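Local coordinates for oligopeptide-binding protein oppA (Lactococcus lactis, PDB 3DRF), which binds oligopeptides for the OppABCDF ABC transporter, and is essential for uptake of peptides longer than three residues and for growth in milk, at residues K284-L289 against L543-V548; A38-S43 against S280-Q285. All coordinates share one frame; numbering follows the deposited sequence.

Contact 1 of 2, residues K284-L289 against L543-V548; sequences KQVKNL and LNYTPV
V286, on the short helix 283-287, packs with both methyls against Y545 and P547 of strand 536-549. This is helix-on-sheet packing in a periplasmic-binding-protein fold of the Venus flytrap kind. The strand belongs to a mixed sheet and pairs antiparallel with strand 292-307.

The contact between the two segments is apolar, and all three residues are buried. V286 and P547 also have the closest CA atoms, 7.2 Å apart. Y545 and P547 sit two positions apart on the strand and both turn toward the helix. T546, between them, points away, and its OG1 hydrogen-bonds to N276 OD1. M278 and V294 also touch V286 and Y545.

Y545 approaches V286 from the opposite direction. CG2 of V286 meets the ring edge at Y545 CE1, 4.1 Å away and near the ring plane. The Y545 hydroxyl hydrogen-bonds to the backbone O of V279, which should help fix the ring. Y283 meets the same ring with the planes about 50° apart.

P547 lies across the valine at about a right angle. CG1 of V286 is anti to its own backbone N (chi1 170°). This methyl reaches the proline ring, with V286 CG1 3.7 Å from P547 CB.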
# COMPACT_ATOMS: atom_id res chain seq x y z
N LYS A 284 -4.11 23.53 -7.92
CA LYS A 284 -4.49 24.94 -8.15
C LYS A 284 -5.60 25.02 -9.22
O LYS A 284 -6.55 25.71 -9.07
CB LYS A 284 -3.27 25.76 -8.52
CG LYS A 284 -3.62 27.20 -8.67
CD LYS A 284 -2.40 28.02 -8.76
CE LYS A 284 -1.99 28.67 -7.47
NZ LYS A 284 -0.76 29.53 -7.64
N GLN A 285 -5.46 24.28 -10.31
CA GLN A 285 -6.49 24.21 -11.34
C GLN A 285 -7.83 23.79 -10.75
O GLN A 285 -8.84 24.31 -11.10
CB GLN A 285 -6.09 23.26 -12.50
CG GLN A 285 -4.92 23.66 -13.29
CD GLN A 285 -4.80 22.80 -14.50
OE1 GLN A 285 -4.24 21.74 -14.45
NE2 GLN A 285 -5.38 23.24 -15.58
N VAL A 286 -7.80 22.80 -9.86
CA VAL A 286 -9.01 22.29 -9.25
C VAL A 286 -9.66 23.28 -8.32
O VAL A 286 -10.83 23.44 -8.28
CB VAL A 286 -8.72 20.94 -8.52
CG1 VAL A 286 -9.93 20.52 -7.69
CG2 VAL A 286 -8.36 19.86 -9.56
N LYS A 287 -8.85 23.97 -7.54
CA LYS A 287 -9.39 25.02 -6.65
C LYS A 287 -9.95 26.18 -7.49
O LYS A 287 -10.78 26.86 -6.99
CB LYS A 287 -8.30 25.54 -5.69
CG LYS A 287 -7.92 24.56 -4.59
CD LYS A 287 -6.89 25.21 -3.60
CE LYS A 287 -5.52 25.29 -4.20
NZ LYS A 287 -4.55 25.96 -3.25
N ASN A 288 -9.44 26.39 -8.70
CA ASN A 288 -9.87 27.48 -9.62
C ASN A 288 -11.28 27.18 -10.18
O ASN A 288 -11.94 28.06 -10.69
CB ASN A 288 -8.88 27.67 -10.79
CG ASN A 288 -7.57 28.40 -10.42
OD1 ASN A 288 -7.42 28.90 -9.33
ND2 ASN A 288 -6.62 28.38 -11.33
N LEU A 289 -11.73 25.94 -10.12
CA LEU A 289 -13.03 25.57 -10.74
C LEU A 289 -14.22 26.04 -9.96
O LEU A 289 -14.28 25.98 -8.81
CB LEU A 289 -13.12 24.06 -10.96
CG LEU A 289 -12.08 23.51 -11.96
CD1 LEU A 289 -12.24 22.04 -12.05
CD2 LEU A 289 -12.08 24.15 -13.37
N LEU A 543 -0.47 15.54 1.59
CA LEU A 543 -1.90 15.74 1.84
C LEU A 543 -2.66 15.30 0.59
O LEU A 543 -2.21 15.56 -0.47
CB LEU A 543 -2.26 17.23 2.08
CG LEU A 543 -1.54 17.94 3.21
CD1 LEU A 543 -1.96 19.47 3.28
CD2 LEU A 543 -1.84 17.21 4.45
N ASN A 544 -3.77 14.61 0.78
CA ASN A 544 -4.71 14.28 -0.28
C ASN A 544 -5.77 15.39 -0.43
O ASN A 544 -6.06 16.08 0.51
CB ASN A 544 -5.45 12.96 0.05
CG ASN A 544 -4.58 11.72 -0.12
OD1 ASN A 544 -3.66 11.73 -0.84
ND2 ASN A 544 -4.89 10.71 0.62
N TYR A 545 -6.35 15.49 -1.63
CA TYR A 545 -7.52 16.33 -1.87
C TYR A 545 -8.46 15.60 -2.81
O TYR A 545 -8.04 14.83 -3.60
CB TYR A 545 -7.13 17.71 -2.44
CG TYR A 545 -6.63 17.66 -3.89
CD1 TYR A 545 -7.48 17.96 -4.94
CD2 TYR A 545 -5.30 17.35 -4.18
CE1 TYR A 545 -7.06 17.96 -6.22
CE2 TYR A 545 -4.86 17.31 -5.49
CZ TYR A 545 -5.75 17.63 -6.50
OH TYR A 545 -5.31 17.65 -7.77
N THR A 546 -9.74 15.92 -2.70
CA THR A 546 -10.78 15.36 -3.57
C THR A 546 -11.77 16.47 -3.88
O THR A 546 -12.39 16.99 -3.01
CB THR A 546 -11.53 14.24 -2.84
OG1 THR A 546 -10.63 13.13 -2.71
CG2 THR A 546 -12.79 13.75 -3.64
N PRO A 547 -11.95 16.83 -5.14
CA PRO A 547 -13.05 17.72 -5.49
C PRO A 547 -14.42 16.99 -5.53
O PRO A 547 -14.53 15.87 -5.93
CB PRO A 547 -12.67 18.21 -6.90
CG PRO A 547 -11.93 17.07 -7.50
CD PRO A 547 -11.19 16.41 -6.34
N VAL A 548 -15.44 17.69 -5.04
CA VAL A 548 -16.78 17.17 -4.91
C VAL A 548 -17.78 18.19 -5.48
O VAL A 548 -17.81 19.30 -5.02
CB VAL A 548 -17.14 16.88 -3.42
CG1 VAL A 548 -18.54 16.32 -3.34
CG2 VAL A 548 -16.09 15.90 -2.81

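Contact 2 of 2, residues A38-S43 against S280-Q285; sequences AYQSDS and SSQYKQ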
# COMPACT_ATOMS: atom_id res chain seq x y z
N ALA A 38 -14.87 8.95 -10.34
CA ALA A 38 -13.66 8.44 -10.98
C ALA A 38 -12.47 8.36 -10.03
O ALA A 38 -12.38 9.05 -9.06
CB ALA A 38 -13.30 9.27 -12.27
N TYR A 39 -11.54 7.50 -10.42
CA TYR A 39 -10.19 7.45 -9.85
C TYR A 39 -9.19 7.79 -10.95
O TYR A 39 -9.26 7.26 -12.02
CB TYR A 39 -9.91 6.05 -9.23
CG TYR A 39 -8.69 6.04 -8.34
CD1 TYR A 39 -8.80 6.18 -6.96
CD2 TYR A 39 -7.41 5.95 -8.88
CE1 TYR A 39 -7.66 6.19 -6.17
CE2 TYR A 39 -6.33 5.96 -8.12
CZ TYR A 39 -6.46 6.10 -6.77
OH TYR A 39 -5.32 6.10 -6.00
N GLN A 40 -8.28 8.70 -10.63
CA GLN A 40 -7.27 9.10 -11.59
C GLN A 40 -6.18 8.02 -11.73
O GLN A 40 -5.50 7.68 -10.82
CB GLN A 40 -6.64 10.44 -11.17
CG GLN A 40 -5.71 11.00 -12.28
CD GLN A 40 -5.11 12.31 -11.86
OE1 GLN A 40 -4.12 12.36 -11.18
NE2 GLN A 40 -5.76 13.39 -12.27
N SER A 41 -6.11 7.52 -12.94
CA SER A 41 -5.18 6.48 -13.27
C SER A 41 -4.87 6.49 -14.76
O SER A 41 -5.75 6.48 -15.53
CB SER A 41 -5.78 5.10 -12.89
OG SER A 41 -4.89 4.05 -13.24
N ASP A 42 -3.60 6.47 -15.08
CA ASP A 42 -3.16 6.34 -16.47
C ASP A 42 -3.08 4.87 -16.95
O ASP A 42 -2.98 4.61 -18.11
CB ASP A 42 -1.80 7.07 -16.67
CG ASP A 42 -1.96 8.61 -16.62
OD1 ASP A 42 -2.95 9.04 -17.10
OD2 ASP A 42 -1.17 9.27 -16.01
N SER A 43 -3.15 3.94 -16.02
CA SER A 43 -3.21 2.51 -16.35
C SER A 43 -4.63 1.94 -16.21
O SER A 43 -5.40 2.40 -15.43
CB SER A 43 -2.31 1.72 -15.39
OG SER A 43 -0.95 1.98 -15.63
N SER A 280 -0.94 16.10 -7.10
CA SER A 280 -0.71 17.39 -6.45
C SER A 280 -0.55 18.55 -7.44
O SER A 280 -0.93 19.67 -7.13
CB SER A 280 0.53 17.30 -5.57
OG SER A 280 0.34 16.39 -4.49
N SER A 281 -0.02 18.27 -8.63
CA SER A 281 0.26 19.34 -9.60
C SER A 281 -1.02 19.99 -10.16
O SER A 281 -0.95 21.05 -10.69
CB SER A 281 1.11 18.84 -10.75
OG SER A 281 0.44 17.82 -11.48
N GLN A 282 -2.16 19.33 -10.06
CA GLN A 282 -3.43 19.86 -10.52
C GLN A 282 -4.25 20.61 -9.48
O GLN A 282 -5.29 21.07 -9.74
CB GLN A 282 -4.26 18.68 -11.11
CG GLN A 282 -3.65 18.10 -12.40
CD GLN A 282 -4.30 16.83 -12.85
OE1 GLN A 282 -5.05 16.23 -12.16
NE2 GLN A 282 -3.96 16.44 -14.03
N TYR A 283 -3.74 20.69 -8.27
CA TYR A 283 -4.49 21.25 -7.13
C TYR A 283 -4.98 22.69 -7.36
O TYR A 283 -6.10 23.00 -7.05
CB TYR A 283 -3.61 21.17 -5.86
CG TYR A 283 -4.30 21.54 -4.55
CD1 TYR A 283 -5.56 21.03 -4.19
CD2 TYR A 283 -3.64 22.31 -3.61
CE1 TYR A 283 -6.13 21.31 -2.99
CE2 TYR A 283 -4.24 22.59 -2.42
CZ TYR A 283 -5.47 22.11 -2.12
OH TYR A 283 -6.07 22.36 -0.88
N LYS A 284 -4.11 23.53 -7.92
CA LYS A 284 -4.49 24.94 -8.15
C LYS A 284 -5.60 25.02 -9.22
O LYS A 284 -6.55 25.71 -9.07
CB LYS A 284 -3.27 25.76 -8.52
CG LYS A 284 -3.62 27.20 -8.67
CD LYS A 284 -2.40 28.02 -8.76
CE LYS A 284 -1.99 28.67 -7.47
NZ LYS A 284 -0.76 29.53 -7.64
N GLN A 285 -5.46 24.28 -10.31
CA GLN A 285 -6.49 24.21 -11.34
C GLN A 285 -7.83 23.79 -10.75
O GLN A 285 -8.84 24.31 -11.10
CB GLN A 285 -6.09 23.26 -12.50
CG GLN A 285 -4.92 23.66 -13.29
CD GLN A 285 -4.80 22.80 -14.50
OE1 GLN A 285 -4.24 21.74 -14.45
NE2 GLN A 285 -5.38 23.24 -15.58
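Q40 reaches from the end of strand 34-40 to the amide of Q282, and only these two side chains meet across the segments. The backbones stay well apart, with the CA atoms of Q40 and Q282 11.5 Å from each other. Two extended glutamine side chains, coming from opposite directions, bridge that distance.

Q40 NE2 donates to Q282 OE1 at 2.9 Å. The bond is fairly straight, with an N-H...O angle of 159°. The acceptor lies close to the amide plane of Q40. At the other end, the donor is tilted 18° from the carbonyl plane of Q282. The amide planes are nearly perpendicular, and the groups meet through one N-H...O bond without stacking. With chi1 at -172°, Q40 swings its CG away from its own backbone N, and the straight chain beyond it carries the amide across to Q282.

The place in the fold is a junction. Strand 34-40 runs between strands 252-258 and 274-276 of a five-stranded mixed sheet. Q282 closes the 3-10 turn 280-282 that leads into helix 283-287. Next to Q40, the chain leaves the strand as a loop, in which S41 OG donates to S43 O at 2.8 Å.

Both amides have further partners. Q40 NE2 also bonds to S263 OG, and Q40 OE1 accepts from V279 N. Q282 NE2 donates to T260 O. The two buried amides are tied to one another, to backbone atoms of V279 and T260, and to the hydroxyl of S263. The O and N of each amide are therefore satisfied although buried. With bonds at both atoms, each amide has its flip state defined: reversing either one would set like groups against its partners.

How the contacts relate
Contacts 1 and 2 have centres about 9 Å apart and lie on the same side of the chain's centre. They share K284 and Q285, although neither residue touches the opposing segment in either contact. Contact 1 uses the helix 283-287 itself, and contact 2 the 3-10 turn just before it. Y545 links the two: its OH packs 3.5 Å from Y283 N. V279 connects them a second time through one residue, its O serving contact 1 and its N contact 2. One contact is apolar and the other polar, and together they join elements of two sheets.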